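Local coordinates for protein probable porin (Pseudomonas aeruginosa, PDB 4FT6) that probably forms a beta-barrel channel across the outer membrane through which small solutes can pass, as a porin of the OprD family, at residues I65-L70 / L114-P119; L121-R126 / Q212-L217; D277-I282 / T287-D292; I293-F298 / A378-N383. All coordinates share one frame; numbering follows the deposited sequence.

Contact 1: I65-L70 / L114-P119; sequences IGQLGL and LGELLP. With DMU (decyl-beta-D-maltopyranoside), chain F; C8E ((hydroxyethyloxy)tri(ethyloxy)octane), chain D.
Ile65 and Leu118 meet end to end, methyl against methyl, with Ile65 CD1 3.6 Å from Leu118 CD1. The two side chains lie at a slant to each other. Ile65 CG1 stands beside the backbone N (chi1 -55°) and its chain then runs straight on to CD1. The same methyl also lies 3.9 Å from Glu116 O, so it touches the 114-119 segment at two places.

Gln67, further along the same strand, points toward Glu116. Its amide nitrogen NE2 stays 4.1 Å from Glu116 OE2, too far for a hydrogen bond. The two side chains are at about a right angle, and the amide and carboxylate planes differ by 46°.

The carboxylate of Glu116 is held from elsewhere. OE2 has a salt bridge with Arg98 and a hydrogen bond with Thr135, and OE1 is bonded to Gln137. These partners fix the group and probably stabilise its charge in this buried place. A C8E chain end reaches it, with its C1 3.5 Å from Glu116 OE1.

Along strand 58-71, the alkyl chain of DMU runs past Gly66 and Leu68. Its C34 is 3.6 Å from Gln67 O, and its C40 is 4.0 Å from Leu68 CB.

Gly115 has a positive phi of 111°, an angle natural to glycine. The chain turns a corner here and leaves strand 110-114. From here it appears to pass inward, consistent with a porin beta-barrel in which a loop is tucked into the lumen.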
# COMPACT_ATOMS: atom_id res chain seq x y z
N ILE A 65 -15.47 1.75 -10.51
CA ILE A 65 -14.19 1.05 -10.58
C ILE A 65 -14.40 -0.35 -11.15
O ILE A 65 -15.17 -1.15 -10.61
CB ILE A 65 -13.50 0.99 -9.21
CG1 ILE A 65 -13.35 2.41 -8.64
CG2 ILE A 65 -12.14 0.31 -9.33
CD1 ILE A 65 -12.68 2.48 -7.28
N GLY A 66 -13.73 -0.64 -12.25
CA GLY A 66 -13.87 -1.93 -12.91
C GLY A 66 -12.53 -2.64 -12.93
O GLY A 66 -11.48 -2.02 -13.23
N GLN A 67 -12.55 -3.93 -12.63
CA GLN A 67 -11.32 -4.72 -12.61
C GLN A 67 -11.46 -5.98 -13.48
O GLN A 67 -12.53 -6.59 -13.54
CB GLN A 67 -10.97 -5.11 -11.18
CG GLN A 67 -10.86 -3.95 -10.21
CD GLN A 67 -10.42 -4.39 -8.83
OE1 GLN A 67 -9.46 -5.15 -8.68
NE2 GLN A 67 -11.12 -3.94 -7.80
N LEU A 68 -10.37 -6.36 -14.14
CA LEU A 68 -10.30 -7.60 -14.90
C LEU A 68 -8.85 -8.09 -14.88
O LEU A 68 -7.94 -7.39 -15.34
CB LEU A 68 -10.74 -7.38 -16.35
CG LEU A 68 -10.68 -8.56 -17.33
CD1 LEU A 68 -11.45 -9.77 -16.81
CD2 LEU A 68 -11.22 -8.15 -18.69
N GLY A 69 -8.64 -9.28 -14.31
CA GLY A 69 -7.33 -9.91 -14.34
C GLY A 69 -7.40 -11.14 -15.23
O GLY A 69 -8.39 -11.88 -15.18
N LEU A 70 -6.39 -11.36 -16.05
CA LEU A 70 -6.37 -12.51 -16.95
C LEU A 70 -5.11 -13.34 -16.72
O LEU A 70 -3.99 -12.78 -16.67
CB LEU A 70 -6.42 -12.07 -18.41
CG LEU A 70 -7.66 -11.32 -18.92
CD1 LEU A 70 -7.59 -11.13 -20.44
CD2 LEU A 70 -8.94 -12.03 -18.51
N LEU A 114 -19.20 7.07 -1.16
CA LEU A 114 -19.70 5.81 -0.63
C LEU A 114 -19.58 4.72 -1.70
O LEU A 114 -19.60 5.02 -2.89
CB LEU A 114 -21.15 5.99 -0.20
CG LEU A 114 -21.29 7.12 0.81
CD1 LEU A 114 -22.53 7.93 0.52
CD2 LEU A 114 -21.33 6.55 2.21
N GLY A 115 -19.46 3.46 -1.29
CA GLY A 115 -19.47 2.37 -2.23
C GLY A 115 -18.12 1.70 -2.35
O GLY A 115 -17.49 1.38 -1.33
N GLU A 116 -17.68 1.48 -3.59
CA GLU A 116 -16.37 0.89 -3.84
C GLU A 116 -15.26 1.95 -3.67
O GLU A 116 -15.23 2.96 -4.37
CB GLU A 116 -16.33 0.26 -5.25
CG GLU A 116 -15.08 -0.55 -5.57
CD GLU A 116 -15.09 -1.96 -4.97
OE1 GLU A 116 -15.83 -2.19 -3.98
OE2 GLU A 116 -14.36 -2.85 -5.48
N LEU A 117 -14.36 1.72 -2.72
CA LEU A 117 -13.36 2.74 -2.39
C LEU A 117 -11.92 2.25 -2.51
O LEU A 117 -11.64 1.06 -2.32
CB LEU A 117 -13.60 3.27 -0.98
CG LEU A 117 -14.92 4.00 -0.86
CD1 LEU A 117 -15.25 4.33 0.60
CD2 LEU A 117 -14.92 5.27 -1.72
N LEU A 118 -11.02 3.19 -2.81
CA LEU A 118 -9.57 2.97 -2.82
C LEU A 118 -8.89 3.85 -1.77
O LEU A 118 -8.17 4.80 -2.12
CB LEU A 118 -9.00 3.27 -4.21
CG LEU A 118 -9.34 2.27 -5.33
CD1 LEU A 118 -9.11 2.92 -6.69
CD2 LEU A 118 -8.53 0.95 -5.18
N PRO A 119 -9.09 3.55 -0.47
CA PRO A 119 -8.53 4.44 0.57
C PRO A 119 -7.02 4.39 0.65
O PRO A 119 -6.42 3.30 0.65
CB PRO A 119 -9.11 3.87 1.88
CG PRO A 119 -9.40 2.42 1.58
CD PRO A 119 -9.82 2.40 0.11
C1 DMU F . -18.67 -8.36 -9.02
C2 DMU F . -18.58 -9.02 -7.60
C3 DMU F . -19.16 -10.58 -7.59
C4 DMU F . -18.83 -11.29 -8.96
O5 DMU F . -19.19 -10.47 -10.02
C6 DMU F . -18.34 -9.35 -10.10
O7 DMU F . -18.85 -11.40 -6.40
O16 DMU F . -18.37 -8.79 -11.41
C18 DMU F . -18.32 -9.67 -12.51
C19 DMU F . -18.51 -8.94 -13.84
C22 DMU F . -17.66 -7.68 -13.86
C25 DMU F . -18.12 -6.80 -15.02
C28 DMU F . -16.94 -6.57 -15.96
C31 DMU F . -16.36 -5.18 -15.72
C34 DMU F . -14.86 -5.26 -15.91
C37 DMU F . -14.36 -4.00 -16.58
C40 DMU F . -12.85 -3.96 -16.50
C43 DMU F . -12.34 -3.15 -17.65
O49 DMU F . -17.80 -7.31 -9.01
O55 DMU F . -18.92 -8.12 -6.48
C57 DMU F . -19.62 -12.55 -8.99
O61 DMU F . -20.96 -12.18 -8.88
C5 DMU F . -18.62 -11.02 -4.03
C7 DMU F . -19.17 -12.25 -3.42
C8 DMU F . -20.75 -12.27 -3.62
C9 DMU F . -21.25 -10.86 -4.17
O1 DMU F . -20.68 -10.69 -5.40
C10 DMU F . -19.30 -10.64 -5.33
O2 DMU F . -21.18 -13.43 -4.45
O3 DMU F . -18.72 -9.96 -3.15
O4 DMU F . -18.72 -12.38 -2.11
C11 DMU F . -22.74 -10.66 -4.31
O6 DMU F . -22.97 -9.42 -4.89
C1 C8E D . -19.30 -1.74 -4.52
C2 C8E D . -20.44 -1.01 -5.25
C3 C8E D . -21.64 -1.93 -5.50
C4 C8E D . -21.73 -2.45 -6.93
C5 C8E D . -22.79 -1.69 -7.73
C6 C8E D . -23.07 -2.25 -9.12
C7 C8E D . -22.53 -1.37 -10.25
C8 C8E D . -23.36 -1.59 -11.52
O9 C8E D . -23.18 -0.58 -12.49
C10 C8E D . -22.16 -0.86 -13.44
C11 C8E D . -22.72 -0.87 -14.87
O12 C8E D . -23.43 0.31 -15.17
C13 C8E D . -23.43 0.63 -16.55
C14 C8E D . -23.73 2.11 -16.77
O15 C8E D . -22.55 2.83 -17.10

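Contact 2: L121-R126 / Q212-L217; sequences LPILLR and QDYYSL
Pro122 and Ile123, at the tip of a type I turn from Leu121 to Leu124, press against Tyr214 and Gln212 of strand 210-223. The turn joins strands 117-121 and 124-125 as a tight beta hairpin, and strand 210-223 belongs to the barrel wall.

Apolar packing comes first. Pro122 CB lies 3.4 Å from Tyr214 CE2. Ile123 CD1 meets the base of the same side chain, 3.5 Å from Tyr214 CB, and lies obliquely to its ring. Ile123 and Tyr214 run in opposite senses and slide past each other. Tyr214 CG is anti to the backbone N (chi1 177°), which carries the ring out to the proline. Phe235 of the next wall strand meets the Tyr214 ring at about 40°.

Gln212 adds a mixed contact. Its extended chain comes toward Ile123 from the opposite direction, and Gln212 OE1 is nearest Ile123 CD1, at 3.1 Å. The other end of the amide is held by Thr237 OG1 and Leu280 O, both bonded to NE2. These bonds probably set which way the amide is turned.

The polar link between the segments runs through two waters. Both have further acceptors nearby, so not every bond need be made. One lies 2.8 Å from Ile123 O and 2.9 Å from Gln212 OE1. The second is 2.6 Å from Gln212 OE1, but its bond to Ile123 O, at 3.4 Å, is weak.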
# COMPACT_ATOMS: atom_id res chain seq x y z
N LEU A 121 -4.91 5.67 3.43
CA LEU A 121 -4.91 6.29 4.75
C LEU A 121 -3.81 5.67 5.61
O LEU A 121 -3.56 4.47 5.51
CB LEU A 121 -6.28 6.07 5.42
CG LEU A 121 -7.39 7.11 5.28
CD1 LEU A 121 -7.27 7.91 4.00
CD2 LEU A 121 -8.75 6.44 5.37
N PRO A 122 -3.18 6.48 6.49
CA PRO A 122 -2.04 6.01 7.29
C PRO A 122 -2.48 4.85 8.17
O PRO A 122 -1.70 3.99 8.57
CB PRO A 122 -1.69 7.23 8.17
CG PRO A 122 -2.40 8.42 7.53
CD PRO A 122 -3.64 7.82 6.93
N ILE A 123 -3.78 4.86 8.45
CA ILE A 123 -4.42 3.90 9.32
C ILE A 123 -5.08 2.78 8.49
O ILE A 123 -5.55 1.77 9.02
CB ILE A 123 -5.45 4.66 10.22
CG1 ILE A 123 -5.38 4.13 11.63
CG2 ILE A 123 -6.90 4.70 9.62
CD1 ILE A 123 -4.04 4.38 12.23
N LEU A 124 -5.11 2.97 7.17
CA LEU A 124 -5.78 2.02 6.29
C LEU A 124 -5.31 2.31 4.87
O LEU A 124 -5.93 3.11 4.15
CB LEU A 124 -7.31 2.12 6.37
CG LEU A 124 -8.07 1.09 5.51
CD1 LEU A 124 -8.01 -0.29 6.13
CD2 LEU A 124 -9.52 1.48 5.27
N LEU A 125 -4.21 1.66 4.49
CA LEU A 125 -3.55 1.92 3.22
C LEU A 125 -3.88 0.78 2.26
O LEU A 125 -3.40 -0.35 2.47
CB LEU A 125 -2.04 1.95 3.45
CG LEU A 125 -1.23 3.07 2.81
CD1 LEU A 125 0.25 2.67 2.66
CD2 LEU A 125 -1.84 3.43 1.48
N ARG A 126 -4.67 1.05 1.21
CA ARG A 126 -5.05 -0.04 0.29
C ARG A 126 -3.83 -0.64 -0.43
O ARG A 126 -2.97 0.09 -0.92
CB ARG A 126 -6.17 0.37 -0.69
CG ARG A 126 -5.81 1.38 -1.80
CD ARG A 126 -5.26 0.71 -3.04
NE ARG A 126 -4.02 1.38 -3.42
CZ ARG A 126 -3.91 2.20 -4.46
NH1 ARG A 126 -4.96 2.41 -5.25
NH2 ARG A 126 -2.76 2.79 -4.72
N GLN A 212 -6.70 1.74 17.37
CA GLN A 212 -5.35 2.11 16.98
C GLN A 212 -5.22 3.62 16.83
O GLN A 212 -6.00 4.25 16.11
CB GLN A 212 -4.96 1.42 15.66
CG GLN A 212 -3.60 1.81 15.06
CD GLN A 212 -3.27 0.99 13.81
OE1 GLN A 212 -3.58 1.38 12.68
NE2 GLN A 212 -2.64 -0.17 14.02
N ASP A 213 -4.24 4.19 17.53
CA ASP A 213 -3.94 5.61 17.38
C ASP A 213 -2.73 5.74 16.48
O ASP A 213 -1.87 4.85 16.44
CB ASP A 213 -3.62 6.23 18.74
CG ASP A 213 -4.71 6.00 19.75
OD1 ASP A 213 -5.86 5.80 19.31
OD2 ASP A 213 -4.42 5.99 20.96
N TYR A 214 -2.65 6.86 15.77
CA TYR A 214 -1.48 7.15 14.95
C TYR A 214 -1.11 8.63 15.02
O TYR A 214 -1.95 9.50 14.79
CB TYR A 214 -1.71 6.72 13.51
CG TYR A 214 -0.56 7.06 12.57
CD1 TYR A 214 0.65 6.39 12.65
CD2 TYR A 214 -0.71 8.04 11.60
CE1 TYR A 214 1.69 6.70 11.79
CE2 TYR A 214 0.32 8.35 10.74
CZ TYR A 214 1.52 7.68 10.83
OH TYR A 214 2.55 7.99 9.97
N TYR A 215 0.15 8.90 15.33
CA TYR A 215 0.67 10.26 15.43
C TYR A 215 1.71 10.44 14.36
O TYR A 215 2.55 9.56 14.13
CB TYR A 215 1.33 10.47 16.79
CG TYR A 215 0.48 10.08 17.95
CD1 TYR A 215 0.39 8.77 18.36
CD2 TYR A 215 -0.24 11.03 18.65
CE1 TYR A 215 -0.40 8.40 19.43
CE2 TYR A 215 -1.04 10.67 19.74
CZ TYR A 215 -1.11 9.36 20.12
OH TYR A 215 -1.89 8.97 21.18
N SER A 216 1.69 11.60 13.71
CA SER A 216 2.54 11.81 12.54
C SER A 216 3.21 13.17 12.55
O SER A 216 2.62 14.18 12.92
CB SER A 216 1.72 11.64 11.27
OG SER A 216 2.48 12.03 10.15
N LEU A 217 4.46 13.19 12.10
CA LEU A 217 5.25 14.41 12.10
C LEU A 217 6.15 14.38 10.90
O LEU A 217 6.87 13.40 10.69
CB LEU A 217 6.10 14.49 13.36
CG LEU A 217 5.93 15.76 14.17
CD1 LEU A 217 5.76 16.94 13.24
CD2 LEU A 217 4.73 15.63 15.11
O HOH W 1 -6.03 0.42 11.43
O HOH W 2 -2.95 0.15 10.46

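Contact 3: D277-I282 / T287-D292; sequences DGMLYI and TPLVND
Met279 and Tyr281 reach Leu289 and Thr287 by different turns of their side chains. Met279 CG is anti to the backbone N (chi1 174°), and the chain then bends at chi2 (82°), which brings the sulfur beside Leu289. Tyr281 takes the less common setting, with CG between the backbone N and the carbonyl carbon (chi1 51°), which lays one face of the ring against Thr287.

Met279 SD is 4.0 Å from Leu289 CD1, and the two chains meet at a slant. Thr287 CG2 sits over the Tyr281 ring in a CH-pi contact, 4.1 Å from the centroid. It is displaced toward the rim, closest to Tyr281 CG at 3.9 Å.

The threonine is held by Asp292. Its hydroxyl OG1 donates to Asp292 OD2 at 2.6 Å, on the anti side of the carboxylate and slightly out of its plane. Thr287 N adds a weak bond to the same oxygen. Tyr281 OH is bonded to Asn297.

The long loop between strands 264-274 and 304-313 packs on itself here inside the barrel, consistent with the inward-folded loops of porins. Met279 and Leu289 together face Phe235 of strand 226-239 and also reach strands 249-261 and 264-274. No helices surround them.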
# COMPACT_ATOMS: atom_id res chain seq x y z
N ASP A 277 2.99 -7.71 21.03
CA ASP A 277 2.55 -7.98 19.67
C ASP A 277 3.31 -7.09 18.70
O ASP A 277 3.73 -5.98 19.06
CB ASP A 277 1.05 -7.72 19.51
CG ASP A 277 0.20 -8.67 20.32
OD1 ASP A 277 0.11 -9.86 19.95
OD2 ASP A 277 -0.40 -8.21 21.32
N GLY A 278 3.49 -7.58 17.48
CA GLY A 278 4.06 -6.77 16.42
C GLY A 278 2.98 -5.87 15.83
O GLY A 278 1.86 -5.80 16.35
N MET A 279 3.32 -5.19 14.73
CA MET A 279 2.38 -4.27 14.08
C MET A 279 1.04 -4.95 13.74
O MET A 279 1.00 -6.06 13.21
CB MET A 279 2.99 -3.70 12.81
CG MET A 279 2.03 -2.87 12.02
SD MET A 279 1.93 -1.21 12.68
CE MET A 279 0.58 -0.53 11.70
N LEU A 280 -0.05 -4.28 14.08
CA LEU A 280 -1.39 -4.77 13.87
C LEU A 280 -2.05 -3.89 12.81
O LEU A 280 -2.06 -2.66 12.92
CB LEU A 280 -2.19 -4.72 15.18
CG LEU A 280 -1.68 -5.66 16.27
CD1 LEU A 280 -2.15 -5.26 17.67
CD2 LEU A 280 -2.11 -7.09 15.95
N TYR A 281 -2.59 -4.51 11.77
CA TYR A 281 -3.21 -3.77 10.67
C TYR A 281 -4.25 -4.62 9.96
O TYR A 281 -4.45 -5.80 10.28
CB TYR A 281 -2.14 -3.23 9.69
CG TYR A 281 -1.14 -4.26 9.18
CD1 TYR A 281 -0.10 -4.74 9.98
CD2 TYR A 281 -1.20 -4.71 7.87
CE1 TYR A 281 0.83 -5.67 9.48
CE2 TYR A 281 -0.28 -5.63 7.37
CZ TYR A 281 0.73 -6.10 8.17
OH TYR A 281 1.62 -7.01 7.64
N ILE A 282 -4.92 -4.03 8.98
CA ILE A 282 -6.01 -4.77 8.37
C ILE A 282 -5.50 -5.76 7.31
O ILE A 282 -4.53 -5.48 6.59
CB ILE A 282 -7.14 -3.82 7.92
CG1 ILE A 282 -7.92 -3.43 9.17
CG2 ILE A 282 -8.08 -4.47 6.93
CD1 ILE A 282 -8.65 -2.20 9.00
N THR A 287 1.20 -0.54 4.80
CA THR A 287 1.43 0.38 5.91
C THR A 287 2.39 1.48 5.51
O THR A 287 3.13 1.33 4.55
CB THR A 287 1.99 -0.32 7.16
OG1 THR A 287 3.30 -0.83 6.88
CG2 THR A 287 1.05 -1.45 7.61
N PRO A 288 2.37 2.60 6.24
CA PRO A 288 3.36 3.63 5.90
C PRO A 288 4.69 3.43 6.62
O PRO A 288 5.51 4.36 6.58
CB PRO A 288 2.72 4.92 6.40
CG PRO A 288 1.88 4.44 7.62
CD PRO A 288 1.33 3.09 7.18
N LEU A 289 4.91 2.28 7.27
CA LEU A 289 6.20 2.03 7.94
C LEU A 289 7.32 2.06 6.92
O LEU A 289 7.16 1.56 5.79
CB LEU A 289 6.22 0.70 8.69
CG LEU A 289 5.06 0.44 9.66
CD1 LEU A 289 5.16 -0.95 10.26
CD2 LEU A 289 5.03 1.49 10.75
N VAL A 290 8.46 2.64 7.30
CA VAL A 290 9.58 2.84 6.37
C VAL A 290 10.17 1.54 5.81
O VAL A 290 10.59 1.50 4.65
CB VAL A 290 10.69 3.72 6.99
CG1 VAL A 290 11.37 2.99 8.18
CG2 VAL A 290 11.70 4.18 5.92
N ASN A 291 10.19 0.50 6.64
CA ASN A 291 10.67 -0.81 6.19
C ASN A 291 9.57 -1.71 5.65
O ASN A 291 9.73 -2.93 5.65
CB ASN A 291 11.38 -1.55 7.32
CG ASN A 291 12.82 -1.14 7.47
OD1 ASN A 291 13.42 -0.57 6.55
ND2 ASN A 291 13.40 -1.43 8.63
N ASP A 292 8.45 -1.13 5.23
CA ASP A 292 7.44 -1.93 4.56
C ASP A 292 7.88 -2.01 3.11
O ASP A 292 7.52 -1.16 2.29
CB ASP A 292 6.04 -1.32 4.66
CG ASP A 292 4.96 -2.25 4.16
OD1 ASP A 292 5.26 -3.14 3.32
OD2 ASP A 292 3.80 -2.10 4.62

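Contact 4: I293-F298 / A378-N383; sequences IQVRNF and ADVDEN
Gln294 of the loop reaches Glu382 of strand 380-392. Each side chain is extended, with CG anti to the backbone N (chi1 -164° and -162°), which carries the amide and the carboxylate toward each other. Gln294 NE2 is 3.2 Å from Glu382 OE1, in a nearly straight hydrogen bond (162° at the hydrogen). OE1 also has a salt bridge with Arg384. The placement of OE1 is less certain, and with it the details of both these bonds. Glu382 OE2 has a salt bridge with Arg26. The buried carboxylate therefore lies in a positive setting that probably keeps it ionised.

Val295 comes next and supplies the apolar part. Its CG2 is 4.0 Å from Val380 CG2, and its CB is 4.1 Å from Glu382 OE2. It slides past both side chains in the opposite sense, and it also touches Ala370 and Leu372 of strand 364-374.

Arg296 has no part in the contact with the strand. Its NE lies over one face of the Phe298 ring, toward the rim, and its NH2 pairs with Glu303. Asn297 OD1 is bonded to Thr299.

The whole is a loop laid on the inner wall of a beta-barrel, held by a polar pair and a valine pair, as is common in porins with inward-folded loops.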
# COMPACT_ATOMS: atom_id res chain seq x y z
N ILE A 293 8.70 -3.00 2.80
CA ILE A 293 9.35 -3.04 1.50
C ILE A 293 8.91 -4.25 0.69
O ILE A 293 7.84 -4.81 0.95
CB ILE A 293 10.89 -2.90 1.63
CG1 ILE A 293 11.46 -4.07 2.42
CG2 ILE A 293 11.25 -1.58 2.31
CD1 ILE A 293 12.90 -3.94 2.70
N GLN A 294 9.72 -4.67 -0.28
CA GLN A 294 9.23 -5.54 -1.35
C GLN A 294 8.59 -6.86 -0.89
O GLN A 294 7.49 -7.18 -1.32
CB GLN A 294 10.32 -5.79 -2.40
CG GLN A 294 9.78 -6.37 -3.71
CD GLN A 294 10.84 -6.49 -4.78
OE1 GLN A 294 11.81 -5.72 -4.80
NE2 GLN A 294 10.67 -7.45 -5.68
N VAL A 295 9.26 -7.62 -0.02
CA VAL A 295 8.75 -8.94 0.37
C VAL A 295 8.39 -9.05 1.85
O VAL A 295 7.55 -9.86 2.24
CB VAL A 295 9.73 -10.08 -0.02
CG1 VAL A 295 10.88 -9.55 -0.90
CG2 VAL A 295 10.27 -10.78 1.21
N ARG A 296 9.03 -8.22 2.67
CA ARG A 296 8.84 -8.26 4.11
C ARG A 296 8.72 -6.82 4.66
O ARG A 296 9.22 -5.86 4.05
CB ARG A 296 10.03 -8.98 4.75
CG ARG A 296 9.88 -9.26 6.23
CD ARG A 296 11.06 -10.01 6.76
NE ARG A 296 11.27 -9.69 8.18
CZ ARG A 296 10.52 -10.18 9.16
NH1 ARG A 296 9.52 -11.00 8.88
NH2 ARG A 296 10.77 -9.84 10.41
N ASN A 297 8.04 -6.67 5.80
CA ASN A 297 7.80 -5.33 6.35
C ASN A 297 8.39 -5.12 7.77
O ASN A 297 8.22 -4.06 8.39
CB ASN A 297 6.31 -4.95 6.27
CG ASN A 297 5.45 -5.80 7.17
OD1 ASN A 297 5.95 -6.67 7.89
ND2 ASN A 297 4.15 -5.55 7.17
N PHE A 298 9.08 -6.15 8.26
CA PHE A 298 9.83 -6.07 9.51
C PHE A 298 8.96 -5.66 10.68
O PHE A 298 9.29 -4.74 11.41
CB PHE A 298 11.02 -5.12 9.34
CG PHE A 298 12.04 -5.60 8.32
CD1 PHE A 298 11.89 -5.29 6.97
CD2 PHE A 298 13.12 -6.39 8.71
CE1 PHE A 298 12.83 -5.75 6.03
CE2 PHE A 298 14.05 -6.84 7.77
CZ PHE A 298 13.91 -6.53 6.43
N ALA A 378 11.29 -17.40 5.75
CA ALA A 378 11.74 -18.18 4.60
C ALA A 378 12.61 -17.30 3.70
O ALA A 378 12.21 -16.19 3.34
CB ALA A 378 10.52 -18.70 3.81
N ASP A 379 13.79 -17.79 3.35
CA ASP A 379 14.67 -17.04 2.46
C ASP A 379 14.07 -17.00 1.04
O ASP A 379 13.68 -18.04 0.49
CB ASP A 379 16.08 -17.65 2.43
CG ASP A 379 16.73 -17.73 3.81
OD1 ASP A 379 16.20 -17.12 4.77
OD2 ASP A 379 17.77 -18.40 3.94
N VAL A 380 13.97 -15.80 0.45
CA VAL A 380 13.47 -15.69 -0.93
C VAL A 380 14.32 -14.81 -1.85
O VAL A 380 15.05 -13.93 -1.39
CB VAL A 380 11.98 -15.21 -1.00
CG1 VAL A 380 11.13 -15.88 0.08
CG2 VAL A 380 11.89 -13.71 -0.91
N ASP A 381 14.20 -15.06 -3.15
CA ASP A 381 14.69 -14.17 -4.19
C ASP A 381 13.49 -13.87 -5.06
O ASP A 381 12.80 -14.78 -5.50
CB ASP A 381 15.76 -14.86 -5.02
CG ASP A 381 16.99 -15.25 -4.21
OD1 ASP A 381 17.31 -14.56 -3.22
OD2 ASP A 381 17.63 -16.25 -4.56
N GLU A 382 13.21 -12.59 -5.29
CA GLU A 382 11.98 -12.25 -5.99
C GLU A 382 12.26 -11.34 -7.16
O GLU A 382 13.06 -10.41 -7.05
CB GLU A 382 10.99 -11.59 -5.04
CG GLU A 382 9.57 -11.58 -5.54
CD GLU A 382 8.67 -10.76 -4.64
OE1 GLU A 382 8.45 -9.57 -4.96
OE2 GLU A 382 8.20 -11.27 -3.60
N ASN A 383 11.62 -11.63 -8.28
CA ASN A 383 11.69 -10.77 -9.44
C ASN A 383 10.30 -10.47 -9.96
O ASN A 383 9.43 -11.36 -10.02
CB ASN A 383 12.47 -11.44 -10.55
CG ASN A 383 13.95 -11.26 -10.40
OD1 ASN A 383 14.51 -10.25 -10.83
ND2 ASN A 383 14.60 -12.23 -9.79

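All four contacts are largely buried, and each involves chain that leaves the strands of the barrel. Contacts 1, 2 and 4 set such chain against a wall strand, whereas contact 3 closes a loop upon itself. Contacts 1 and 2 share the hairpin of strands 117-121 and 124-125, and Pro119 O probably bonds Arg126 N between them. Contacts 3 and 4 share the loop between strands 264-274 and 304-313. The two inward excursions touch where Leu124 packs on Ile282 and Pro122 on Pro288. The chemistry differs: methyl packing with detergent close by in contact 1, proline and isoleucine packing on a tyrosine with a water bridge in contact 2, a CH-pi contact in contact 3, and an amide-carboxylate bond in contact 4.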